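Long-range contacts in 3-oxoacyl-[acyl-carrier-protein] reductase (Sinorhizobium meliloti, PDB 3U9L), which is a short-chain dehydrogenase/reductase that probably reduces 3-oxoacyl-[acyl-carrier-protein] thioesters with NADPH: residues A[95-100]-A[112-117]; A[144-149]-A[162-167]. All coordinates share one frame; numbering follows the deposited sequence.

Contact 1 of 2, residues A[95-100]-A[112-117]; sequences AGHMVF and AELYDI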
# COMPACT_ATOMS: atom_id res chain seq x y z
N ALA A 95 -5.18 10.10 -11.70
CA ALA A 95 -4.50 9.07 -12.53
C ALA A 95 -4.45 7.66 -11.87
O ALA A 95 -4.06 7.52 -10.71
CB ALA A 95 -3.05 9.58 -12.98
N GLY A 96 -4.82 6.60 -12.61
CA GLY A 96 -4.84 5.25 -12.07
C GLY A 96 -4.93 4.19 -13.17
O GLY A 96 -5.05 4.51 -14.36
N HIS A 97 -4.85 2.92 -12.80
CA HIS A 97 -4.86 1.84 -13.81
C HIS A 97 -4.83 0.53 -13.05
O HIS A 97 -4.00 0.40 -12.13
CB HIS A 97 -3.61 1.88 -14.72
CG HIS A 97 -3.50 0.71 -15.66
ND1 HIS A 97 -2.44 -0.18 -15.65
CD2 HIS A 97 -4.33 0.28 -16.65
CE1 HIS A 97 -2.62 -1.11 -16.58
NE2 HIS A 97 -3.76 -0.85 -17.20
N MSE A 98 -5.72 -0.39 -13.43
CA MSE A 98 -5.88 -1.66 -12.76
C MSE A 98 -5.55 -2.93 -13.61
O MSE A 98 -5.32 -2.82 -14.82
CB MSE A 98 -7.28 -1.73 -12.15
CG MSE A 98 -8.40 -2.32 -12.96
SE MSE A 98 -10.01 -1.66 -11.89
CE MSE A 98 -11.12 -3.32 -11.82
N VAL A 99 -5.52 -4.09 -12.95
CA VAL A 99 -5.15 -5.36 -13.61
C VAL A 99 -5.90 -6.49 -12.95
O VAL A 99 -6.40 -6.33 -11.82
CB VAL A 99 -3.65 -5.67 -13.50
CG1 VAL A 99 -2.79 -4.56 -14.14
CG2 VAL A 99 -3.26 -5.84 -12.06
N PHE A 100 -5.95 -7.64 -13.61
CA PHE A 100 -6.68 -8.79 -13.09
C PHE A 100 -5.93 -10.08 -13.36
O PHE A 100 -5.50 -10.33 -14.49
CB PHE A 100 -8.05 -8.90 -13.77
CG PHE A 100 -8.96 -9.93 -13.14
CD1 PHE A 100 -9.73 -9.59 -12.03
CD2 PHE A 100 -9.10 -11.21 -13.67
CE1 PHE A 100 -10.60 -10.50 -11.43
CE2 PHE A 100 -9.97 -12.15 -13.07
CZ PHE A 100 -10.73 -11.78 -11.97
N ALA A 112 5.77 -3.20 -9.76
CA ALA A 112 6.48 -1.93 -9.81
C ALA A 112 5.82 -0.92 -10.74
O ALA A 112 5.67 0.21 -10.40
CB ALA A 112 7.87 -2.12 -10.20
N GLU A 113 5.41 -1.38 -11.90
CA GLU A 113 4.80 -0.52 -12.89
C GLU A 113 3.48 0.03 -12.37
O GLU A 113 3.14 1.15 -12.59
CB GLU A 113 4.60 -1.24 -14.21
CG GLU A 113 3.82 -0.45 -15.17
CD GLU A 113 3.47 -1.16 -16.46
OE1 GLU A 113 3.62 -2.37 -16.56
OE2 GLU A 113 3.02 -0.47 -17.37
N LEU A 114 2.76 -0.80 -11.69
CA LEU A 114 1.50 -0.44 -11.09
C LEU A 114 1.70 0.65 -10.03
O LEU A 114 1.10 1.66 -10.11
CB LEU A 114 0.73 -1.67 -10.66
CG LEU A 114 -0.19 -2.35 -11.67
CD1 LEU A 114 -1.44 -1.61 -11.83
CD2 LEU A 114 0.42 -2.69 -12.97
N TYR A 115 2.61 0.41 -9.10
CA TYR A 115 3.06 1.40 -8.17
C TYR A 115 3.43 2.73 -8.86
O TYR A 115 3.05 3.76 -8.42
CB TYR A 115 4.22 0.91 -7.34
CG TYR A 115 4.35 1.55 -6.00
CD1 TYR A 115 3.41 1.35 -5.04
CD2 TYR A 115 5.42 2.34 -5.69
CE1 TYR A 115 3.52 1.90 -3.84
CE2 TYR A 115 5.54 2.90 -4.48
CZ TYR A 115 4.59 2.67 -3.56
OH TYR A 115 4.66 3.22 -2.36
N ASP A 116 4.19 2.66 -9.94
CA ASP A 116 4.55 3.83 -10.70
C ASP A 116 3.29 4.58 -11.10
O ASP A 116 3.10 5.71 -10.78
CB ASP A 116 5.38 3.47 -11.94
CG ASP A 116 6.01 4.70 -12.62
OD1 ASP A 116 6.19 5.73 -12.03
OD2 ASP A 116 6.36 4.61 -13.76
N ILE A 117 2.41 3.90 -11.77
CA ILE A 117 1.16 4.54 -12.25
C ILE A 117 0.22 5.07 -11.16
O ILE A 117 -0.40 6.14 -11.29
CB ILE A 117 0.33 3.58 -13.15
CG1 ILE A 117 1.15 3.12 -14.36
CG2 ILE A 117 -0.95 4.30 -13.64
CD1 ILE A 117 0.41 2.06 -15.29
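Apolar side chains on one face of a helix pack here against an extended loop: residues 95-100, which leave the central parallel sheet after strand 90-93, run past residues 112-117 of helix 108-136. Ala-95 and Gly-96 belong to the NAG sequence that the short-chain dehydrogenase/reductase family commonly carries at this turn of its Rossmann-type fold. The backbones come nearest at Gly-96 and Ile-117, whose CA atoms are 6.0 Å apart; Ile-117 CG2 touches Gly-96 C. Next along the loop, His-97 sends its ring toward the helix with CG anti to the backbone N (chi1 174°), which brings ND1 to 3.6 Å from Ile-117 CD1. The methyl meets the ring obliquely, while Ile-117 CG2 lies against His-97 CB, so both branches of the isoleucine are used on one partner. Leu-114, one helical turn earlier, crosses the histidine at about a right angle; its CD1 comes to 3.3 Å from His-97 O. Its other methyl, CD2, meets Val-99 CG1 tip to tip at 3.9 Å, a fit that suits two branched aliphatic residues. Pro-159 of the neighbouring helix 158-179 touches both Val-99 and Leu-114. Asn-118, just beyond the segment, hydrogen-bonds through ND2 to the carbonyls of His-97 and Leu-114, and its position is consistent with that of the asparagine of the family's catalytic tetrad. Between the two segments themselves there is no hydrogen bond, and His-97 ND1 is buried against methyl groups without a polar partner in the model. The chemistry therefore implies that shape and dispersion hold loop to helix directly, while the directional polar link is supplied by Asn-118.

Contact 2 of 2, residues A[144-149]-A[162-167]; sequences ISSSSS and AAKAAM
Lys-164 reaches from helix 158-179 to the serine-rich loop 144-149 and hydrogen-bonds through NZ to Ile-144 O at 3.2 Å, the donor tilted 20° from the carbonyl plane. Bends at chi2 (-54°) and chi3 (-65°) curl the chain so that it runs alongside the loop toward Ile-144, and CE rests 3.9 Å from Ser-146 CB; a lysine suits the place because it is slim and long, with an amine at its tip. With the long chain cut back to an alanine, Ile-144 O is likely to lose this donor and a gap to open beside Ser-146. Lys-164 is the lysine of the family's YxxxK motif, consistent with a place at the active site. Selenomethionine Met-167 sets CG anti to its backbone N and then bends at chi2 and chi3, which lays CE 3.6 Å from Ser-145 CA and brings SE to 3.4 Å from Ile-144 O. Small hydroxyl residues let the loop come close: water 1 donates to Ser-145 OG (2.6 Å) and to Lys-164 O (2.7 Å) and also bonds Ser-149 OG, while Ser-145 OG has a second partner in Asp-168. Within the loop, Ser-146 OG and Ser-148 OG share a hydrogen bond of 2.8 Å. Strand 183-190 packs on Ile-144 and Ser-145, helix 108-136 meets Lys-164 and Met-167 through Asn-118 and Val-119, and helix 272-289 touches Ser-147 and Ser-149.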
# COMPACT_ATOMS: atom_id res chain seq x y z
N ILE A 144 -8.38 10.45 -5.15
CA ILE A 144 -9.40 9.42 -5.45
C ILE A 144 -8.81 8.14 -5.01
O ILE A 144 -7.85 7.63 -5.60
CB ILE A 144 -9.77 9.33 -6.95
CG1 ILE A 144 -10.03 10.70 -7.53
CG2 ILE A 144 -10.93 8.29 -7.18
CD1 ILE A 144 -11.06 11.47 -6.79
N SER A 145 -9.36 7.60 -3.94
CA SER A 145 -8.80 6.45 -3.34
C SER A 145 -9.67 5.30 -3.87
O SER A 145 -10.13 5.36 -5.01
CB SER A 145 -8.92 6.57 -1.83
OG SER A 145 -8.29 5.52 -1.16
N SER A 146 -9.91 4.29 -3.03
CA SER A 146 -10.62 3.10 -3.45
C SER A 146 -11.24 2.39 -2.25
O SER A 146 -10.57 2.16 -1.25
CB SER A 146 -9.60 2.17 -4.14
OG SER A 146 -10.18 0.97 -4.54
N SER A 147 -12.50 1.99 -2.36
CA SER A 147 -13.14 1.22 -1.29
C SER A 147 -12.35 -0.04 -0.95
O SER A 147 -12.43 -0.57 0.18
CB SER A 147 -14.59 0.84 -1.72
OG SER A 147 -14.58 -0.19 -2.70
N SER A 148 -11.57 -0.55 -1.90
CA SER A 148 -10.80 -1.76 -1.63
C SER A 148 -9.76 -1.64 -0.51
O SER A 148 -9.39 -2.64 0.11
CB SER A 148 -10.10 -2.20 -2.90
OG SER A 148 -9.10 -1.26 -3.27
N SER A 149 -9.28 -0.42 -0.22
CA SER A 149 -8.23 -0.29 0.81
C SER A 149 -8.80 -0.49 2.21
O SER A 149 -8.04 -0.66 3.12
CB SER A 149 -7.49 1.06 0.72
OG SER A 149 -7.05 1.28 -0.64
N ALA A 162 -2.78 -3.38 -3.93
CA ALA A 162 -1.57 -2.97 -3.22
C ALA A 162 -1.25 -1.49 -3.47
O ALA A 162 -0.98 -0.70 -2.55
CB ALA A 162 -0.39 -3.81 -3.69
N ALA A 163 -1.19 -1.11 -4.74
CA ALA A 163 -0.84 0.26 -5.08
C ALA A 163 -1.87 1.22 -4.51
O ALA A 163 -1.51 2.28 -4.01
CB ALA A 163 -0.69 0.43 -6.55
N LYS A 164 -3.16 0.90 -4.58
CA LYS A 164 -4.17 1.82 -4.05
C LYS A 164 -4.09 1.92 -2.53
O LYS A 164 -4.39 2.98 -1.99
CB LYS A 164 -5.60 1.35 -4.39
CG LYS A 164 -5.91 1.32 -5.88
CD LYS A 164 -5.62 2.66 -6.53
CE LYS A 164 -6.54 3.73 -6.01
NZ LYS A 164 -6.43 5.06 -6.79
N ALA A 165 -3.79 0.81 -1.86
CA ALA A 165 -3.63 0.80 -0.42
C ALA A 165 -2.47 1.71 0.01
O ALA A 165 -2.55 2.44 1.02
CB ALA A 165 -3.36 -0.64 0.06
N ALA A 166 -1.39 1.67 -0.76
CA ALA A 166 -0.22 2.53 -0.48
C ALA A 166 -0.65 3.95 -0.74
O ALA A 166 -0.30 4.84 0.03
CB ALA A 166 0.96 2.16 -1.37
N MSE A 167 -1.40 4.19 -1.82
CA MSE A 167 -1.79 5.56 -2.15
C MSE A 167 -2.65 6.22 -1.05
O MSE A 167 -2.49 7.40 -0.71
CB MSE A 167 -2.53 5.67 -3.50
CG MSE A 167 -2.68 7.14 -3.96
SE MSE A 167 -4.54 7.46 -4.68
CE MSE A 167 -5.44 7.64 -2.92
O HOH W 1 -7.09 3.40 -1.99

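After the first three strands and their helices, the chain enters strand 90-93 and the loop beyond it; contact 1 closes this connection against helix 108-136. That helix leads to strand 139-144, after which contact 2 closes the next connection against helix 158-179. The two loops are in series, neither nested nor crossed, and both join the ends of adjacent parallel strands to the helices that follow. Their centres lie 11 Å apart, and the helices meet where Tyr-115 CE1 packs 3.6 Å from Ala-166 CB. Both helices also face the second subunit: Tyr-115 stacks on Tyr-115 of that chain, and Ala-165 packs on its Ala-165.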